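Local coordinates for protein-glutamine gamma-glutamyltransferase (Pagrus major, PDB 1G0D) that probably catalyses the calcium-dependent cross-linking of proteins, joining peptide-bound glutamine to lysine or other primary amines, and belongs to the transglutaminase family, at residues Leu20-Arg25 and Leu32-Gly37; Met132-Trp137 and Ser210-Val215. One frame throughout, in Å; residues are numbered along the deposited sequence.

Contact 1. Residues Leu20-Arg25 and Leu32-Gly37; sequences LAHRTR and LIVRRG
Arg35 NE donates to His22 O at 2.7 Å, with the N-H bent to 134° at the hydrogen. From the same guanidinium, NH2 reaches Arg23 O at 2.8 Å, and this bond is nearly straight at 171°. NE also makes a weak hydrogen bond to Arg23 O. Both carbonyl oxygens lie at the edge of the guanidinium, close to its plane, and so fix its rotation. The Arg35 chain gets there by running extended from CG to NE. Thr24 slides past it in the opposite direction, with CG2 3.6 Å from Arg35 NE. Val34 CG2 sits over the centre of one face of the His22 ring, a CH-pi contact at 3.8 Å from the ring centroid. The ring reaches this methyl with CG anti to the carbonyl carbon of His22 (chi1 -68°). A leucine in place of Arg35 would probably leave the carbonyls of His22 and Arg23 without these donors and the turn less firmly tied to the strand. Arg23, at positive phi, is the C-prime residue of a Schellman motif ending helix 15-21, and Arg35 ties that helix end to edge strand 33-35 of the N-terminal beta-sandwich domain.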
loop_
_atom_site.group_PDB
_atom_site.type_symbol
_atom_site.label_atom_id
_atom_site.label_comp_id
_atom_site.label_asym_id
_atom_site.label_seq_id
_atom_site.Cartn_x
_atom_site.Cartn_y
_atom_site.Cartn_z
ATOM N N LEU A 20 -22.973 -14.751 -4.948
ATOM C CA LEU A 20 -23.587 -13.443 -5.165
ATOM C C LEU A 20 -23.917 -12.875 -3.801
ATOM O O LEU A 20 -23.645 -11.705 -3.531
ATOM C CB LEU A 20 -24.878 -13.544 -5.986
ATOM C CG LEU A 20 -25.168 -12.489 -7.092
ATOM C CD1 LEU A 20 -26.642 -12.112 -7.055
ATOM C CD2 LEU A 20 -24.292 -11.228 -6.979
ATOM N N ALA A 21 -24.469 -13.722 -2.941
ATOM C CA ALA A 21 -24.857 -13.323 -1.604
ATOM C C ALA A 21 -23.678 -13.010 -0.679
ATOM O O ALA A 21 -23.797 -12.249 0.280
ATOM C CB ALA A 21 -25.720 -14.421 -0.989
ATOM N N HIS A 22 -22.538 -13.610 -0.959
ATOM C CA HIS A 22 -21.406 -13.377 -0.111
ATOM C C HIS A 22 -20.418 -12.362 -0.674
ATOM O O HIS A 22 -19.328 -12.189 -0.131
ATOM C CB HIS A 22 -20.724 -14.708 0.185
ATOM C CG HIS A 22 -21.548 -15.629 1.033
ATOM N ND1 HIS A 22 -21.299 -15.829 2.373
ATOM C CD2 HIS A 22 -22.608 -16.414 0.735
ATOM C CE1 HIS A 22 -22.168 -16.693 2.864
ATOM N NE2 HIS A 22 -22.974 -17.066 1.891
ATOM N N ARG A 23 -20.787 -11.682 -1.751
ATOM C CA ARG A 23 -19.894 -10.686 -2.342
ATOM C C ARG A 23 -18.533 -11.279 -2.688
ATOM O O ARG A 23 -17.487 -10.662 -2.409
ATOM C CB ARG A 23 -19.686 -9.521 -1.374
ATOM C CG ARG A 23 -20.918 -9.188 -0.568
ATOM C CD ARG A 23 -20.659 -8.063 0.393
ATOM N NE ARG A 23 -21.867 -7.300 0.721
ATOM C CZ ARG A 23 -22.730 -7.614 1.698
ATOM N NH1 ARG A 23 -22.553 -8.690 2.472
ATOM N NH2 ARG A 23 -23.752 -6.808 1.945
ATOM N N THR A 24 -18.540 -12.470 -3.280
ATOM C CA THR A 24 -17.304 -13.136 -3.659
ATOM C C THR A 24 -17.352 -13.592 -5.128
ATOM O O THR A 24 -16.396 -14.188 -5.621
ATOM C CB THR A 24 -17.067 -14.381 -2.829
ATOM O OG1 THR A 24 -18.129 -15.276 -3.096
ATOM C CG2 THR A 24 -17.055 -14.112 -1.354
ATOM N N ARG A 25 -18.442 -13.307 -5.836
ATOM C CA ARG A 25 -18.560 -13.758 -7.215
ATOM C C ARG A 25 -17.701 -13.079 -8.250
ATOM O O ARG A 25 -17.619 -13.586 -9.356
ATOM C CB ARG A 25 -20.000 -13.725 -7.686
ATOM C CG ARG A 25 -20.457 -12.372 -8.089
ATOM C CD ARG A 25 -21.692 -12.520 -8.936
ATOM N NE ARG A 25 -21.971 -11.307 -9.680
ATOM C CZ ARG A 25 -23.014 -11.172 -10.488
ATOM N NH1 ARG A 25 -23.856 -12.179 -10.642
ATOM N NH2 ARG A 25 -23.227 -10.036 -11.146
ATOM N N LEU A 32 -17.499 -22.422 -5.103
ATOM C CA LEU A 32 -18.077 -21.818 -3.915
ATOM C C LEU A 32 -17.066 -21.076 -3.063
ATOM O O LEU A 32 -16.183 -21.683 -2.481
ATOM C CB LEU A 32 -18.770 -22.895 -3.068
ATOM C CG LEU A 32 -19.516 -22.485 -1.790
ATOM C CD1 LEU A 32 -20.712 -21.595 -2.095
ATOM C CD2 LEU A 32 -19.995 -23.731 -1.087
ATOM N N ILE A 33 -17.184 -19.748 -3.023
ATOM C CA ILE A 33 -16.325 -18.890 -2.209
ATOM C C ILE A 33 -17.285 -18.106 -1.295
ATOM O O ILE A 33 -18.039 -17.237 -1.724
ATOM C CB ILE A 33 -15.527 -17.942 -3.066
ATOM C CG1 ILE A 33 -14.822 -18.727 -4.168
ATOM C CG2 ILE A 33 -14.578 -17.188 -2.173
ATOM C CD1 ILE A 33 -14.267 -17.889 -5.269
ATOM N N VAL A 34 -17.199 -18.417 -0.018
ATOM C CA VAL A 34 -18.091 -17.911 1.008
ATOM C C VAL A 34 -17.435 -16.988 2.062
ATOM O O VAL A 34 -16.232 -17.017 2.198
ATOM C CB VAL A 34 -18.685 -19.230 1.594
ATOM C CG1 VAL A 34 -18.544 -19.314 3.115
ATOM C CG2 VAL A 34 -20.078 -19.438 1.030
ATOM N N ARG A 35 -18.195 -16.158 2.785
ATOM C CA ARG A 35 -17.624 -15.305 3.861
ATOM C C ARG A 35 -18.187 -15.825 5.212
ATOM O O ARG A 35 -19.293 -16.352 5.244
ATOM C CB ARG A 35 -17.984 -13.833 3.647
ATOM C CG ARG A 35 -17.539 -13.318 2.286
ATOM C CD ARG A 35 -17.486 -11.806 2.211
ATOM N NE ARG A 35 -16.963 -11.351 0.922
ATOM C CZ ARG A 35 -15.739 -10.834 0.702
ATOM N NH1 ARG A 35 -14.845 -10.707 1.677
ATOM N NH2 ARG A 35 -15.417 -10.403 -0.512
ATOM N N ARG A 36 -17.440 -15.698 6.310
ATOM C CA ARG A 36 -17.862 -16.227 7.621
ATOM C C ARG A 36 -18.978 -15.538 8.378
ATOM O O ARG A 36 -19.197 -14.354 8.229
ATOM C CB ARG A 36 -16.655 -16.344 8.558
ATOM C CG ARG A 36 -16.172 -15.054 9.110
ATOM C CD ARG A 36 -14.708 -15.153 9.590
ATOM N NE ARG A 36 -14.328 -13.992 10.416
ATOM C CZ ARG A 36 -13.294 -13.963 11.260
ATOM N NH1 ARG A 36 -12.518 -15.020 11.406
ATOM N NH2 ARG A 36 -13.073 -12.894 12.017
ATOM N N GLY A 37 -19.682 -16.296 9.203
ATOM C CA GLY A 37 -20.761 -15.728 9.985
ATOM C C GLY A 37 -22.053 -15.562 9.208
ATOM O O GLY A 37 -23.057 -15.116 9.762
#

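Contact 2. Residues Met132-Trp137 and Ser210-Val215; sequences MLFNPW and SDPVYV
Phe134 makes the contact alone from its side, pushing the far end of its ring against the start of helix 212-223. CZ lies 3.8 Å from Pro212 CA, and CE2 is 3.9 Å from Pro212 CB. Val215 comes from the opposite direction, and its CG1 meets the ring at the edge, 4.0 Å from CE1. Ser210 O is also near the ring plane, 4.0 Å from CE2. No hydrogen bond crosses between the two segments. Val215 CG1 stands anti to its own backbone N (chi1 170°), which carries this methyl to the ring edge. The contact joins the residue that follows strand 121-133, at the edge of the N-terminal beta-sandwich, to a helix of the catalytic core, as in the multidomain fold of transglutaminases. Behind the first shell, Asp211 is the N-cap of that helix. Its OD2 accepts from Val213 N at 2.9 Å, met from above the carboxylate plane. Val215 N then bonds to Asp211 O at 3.0 Å, the first turn that sets Val215 beside Pro212. Further out, Ile288 touches the Phe134 side chain, and the backbone of Phe134 is hydrogen-bonded to Leu286. Met142 and Met339 pack on Pro212, the latter from strand 329-339.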
loop_
_atom_site.group_PDB
_atom_site.type_symbol
_atom_site.label_atom_id
_atom_site.label_comp_id
_atom_site.label_asym_id
_atom_site.label_seq_id
_atom_site.Cartn_x
_atom_site.Cartn_y
_atom_site.Cartn_z
ATOM N N MET A 132 -13.168 -19.795 2.535
ATOM C CA MET A 132 -13.806 -18.931 3.508
ATOM C C MET A 132 -12.959 -17.682 3.770
ATOM O O MET A 132 -11.775 -17.785 4.092
ATOM C CB MET A 132 -14.007 -19.702 4.804
ATOM C CG MET A 132 -14.571 -18.860 5.917
ATOM S SD MET A 132 -16.375 -18.863 5.906
ATOM C CE MET A 132 -16.726 -20.526 6.444
ATOM N N LEU A 133 -13.582 -16.515 3.636
ATOM C CA LEU A 133 -12.946 -15.209 3.838
ATOM C C LEU A 133 -13.519 -14.466 5.076
ATOM O O LEU A 133 -14.461 -14.919 5.708
ATOM C CB LEU A 133 -13.178 -14.331 2.599
ATOM C CG LEU A 133 -12.578 -14.626 1.219
ATOM C CD1 LEU A 133 -11.717 -15.860 1.203
ATOM C CD2 LEU A 133 -13.692 -14.738 0.279
ATOM N N PHE A 134 -12.942 -13.313 5.399
ATOM C CA PHE A 134 -13.386 -12.503 6.524
ATOM C C PHE A 134 -14.709 -11.848 6.085
ATOM O O PHE A 134 -14.933 -11.636 4.900
ATOM C CB PHE A 134 -12.322 -11.432 6.829
ATOM C CG PHE A 134 -11.151 -11.949 7.624
ATOM C CD1 PHE A 134 -9.914 -12.167 7.018
ATOM C CD2 PHE A 134 -11.292 -12.272 8.965
ATOM C CE1 PHE A 134 -8.845 -12.712 7.741
ATOM C CE2 PHE A 134 -10.227 -12.821 9.699
ATOM C CZ PHE A 134 -9.011 -13.042 9.091
ATOM N N ASN A 135 -15.576 -11.506 7.035
ATOM C CA ASN A 135 -16.875 -10.914 6.721
ATOM C C ASN A 135 -17.128 -9.606 7.445
ATOM O O ASN A 135 -17.735 -9.606 8.514
ATOM C CB ASN A 135 -17.974 -11.879 7.126
ATOM C CG ASN A 135 -19.222 -11.672 6.343
ATOM O OD1 ASN A 135 -19.363 -10.662 5.660
ATOM N ND2 ASN A 135 -20.147 -12.619 6.416
ATOM N N PRO A 136 -16.658 -8.471 6.889
ATOM C CA PRO A 136 -16.885 -7.180 7.544
ATOM C C PRO A 136 -18.323 -6.690 7.470
ATOM O O PRO A 136 -18.625 -5.627 7.993
ATOM C CB PRO A 136 -15.929 -6.217 6.828
ATOM C CG PRO A 136 -15.515 -6.879 5.608
ATOM C CD PRO A 136 -15.844 -8.347 5.677
ATOM N N TRP A 137 -19.203 -7.439 6.807
ATOM C CA TRP A 137 -20.598 -7.042 6.739
ATOM C C TRP A 137 -21.413 -7.768 7.795
ATOM O O TRP A 137 -22.574 -7.442 7.999
ATOM C CB TRP A 137 -21.192 -7.391 5.408
ATOM C CG TRP A 137 -20.684 -6.594 4.319
ATOM C CD1 TRP A 137 -21.143 -5.386 3.913
ATOM C CD2 TRP A 137 -19.602 -6.937 3.453
ATOM N NE1 TRP A 137 -20.406 -4.936 2.830
ATOM C CE2 TRP A 137 -19.452 -5.866 2.530
ATOM C CE3 TRP A 137 -18.738 -8.046 3.365
ATOM C CZ2 TRP A 137 -18.461 -5.871 1.523
ATOM C CZ3 TRP A 137 -17.744 -8.042 2.359
ATOM C CH2 TRP A 137 -17.622 -6.957 1.459
ATOM N N SER A 210 -8.179 -17.576 12.138
ATOM C CA SER A 210 -9.489 -16.999 12.373
ATOM C C SER A 210 -9.362 -15.589 12.940
ATOM O O SER A 210 -10.335 -14.870 13.136
ATOM C CB SER A 210 -10.191 -17.832 13.397
ATOM O OG SER A 210 -9.684 -17.451 14.654
ATOM N N ASP A 211 -8.132 -15.207 13.207
ATOM C CA ASP A 211 -7.825 -13.948 13.821
ATOM C C ASP A 211 -7.370 -12.862 12.863
ATOM O O ASP A 211 -6.304 -12.967 12.252
ATOM C CB ASP A 211 -6.734 -14.234 14.841
ATOM C CG ASP A 211 -6.420 -13.050 15.720
ATOM O OD1 ASP A 211 -5.566 -13.231 16.599
ATOM O OD2 ASP A 211 -7.001 -11.956 15.549
ATOM N N PRO A 212 -8.146 -11.784 12.736
ATOM C CA PRO A 212 -7.627 -10.792 11.799
ATOM C C PRO A 212 -6.277 -10.175 12.204
ATOM O O PRO A 212 -5.533 -9.756 11.317
ATOM C CB PRO A 212 -8.752 -9.755 11.702
ATOM C CG PRO A 212 -9.534 -9.936 12.904
ATOM C CD PRO A 212 -9.424 -11.369 13.322
ATOM N N VAL A 213 -5.970 -10.116 13.514
ATOM C CA VAL A 213 -4.703 -9.540 14.024
ATOM C C VAL A 213 -3.526 -10.402 13.577
ATOM O O VAL A 213 -2.530 -9.907 13.065
ATOM C CB VAL A 213 -4.659 -9.438 15.599
ATOM C CG1 VAL A 213 -3.223 -9.159 16.075
ATOM C CG2 VAL A 213 -5.570 -8.305 16.107
ATOM N N TYR A 214 -3.666 -11.704 13.766
ATOM C CA TYR A 214 -2.659 -12.675 13.393
ATOM C C TYR A 214 -2.435 -12.695 11.879
ATOM O O TYR A 214 -1.313 -12.578 11.409
ATOM C CB TYR A 214 -3.122 -14.038 13.869
ATOM C CG TYR A 214 -2.278 -15.179 13.389
ATOM C CD1 TYR A 214 -1.210 -15.633 14.149
ATOM C CD2 TYR A 214 -2.535 -15.803 12.166
ATOM C CE1 TYR A 214 -0.422 -16.667 13.703
ATOM C CE2 TYR A 214 -1.749 -16.846 11.705
ATOM C CZ TYR A 214 -0.693 -17.267 12.474
ATOM O OH TYR A 214 0.133 -18.253 11.998
ATOM N N VAL A 215 -3.498 -12.846 11.110
ATOM C CA VAL A 215 -3.397 -12.878 9.666
ATOM C C VAL A 215 -2.868 -11.550 9.079
ATOM O O VAL A 215 -2.169 -11.538 8.060
ATOM C CB VAL A 215 -4.793 -13.207 9.091
ATOM C CG1 VAL A 215 -4.827 -13.026 7.595
ATOM C CG2 VAL A 215 -5.160 -14.618 9.464
#

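Contacts 1 and 2 follow one another along the chain, and their centres are about 13 Å apart. Both contacts reach the same sheet, where strands 33-35 and 121-133 are parallel neighbours. Arg36 joins them directly: its backbone O probably accepts from Asn135 ND2 at 2.7 Å, and its NH1 probably donates to Ser210 O at 2.8 Å. Arg36 thus bonds to both segments of contact 2. A second bridge is the cation-pi pair of Arg23 and Trp137; separately, Arg23 CD packs 3.3 Å from Trp137 CE2. Arg35, from contact 1, also sends NH1 toward Phe134 O in a weak bond. Both contacts lie away from the catalytic residues Cys272, His332 and Asp355.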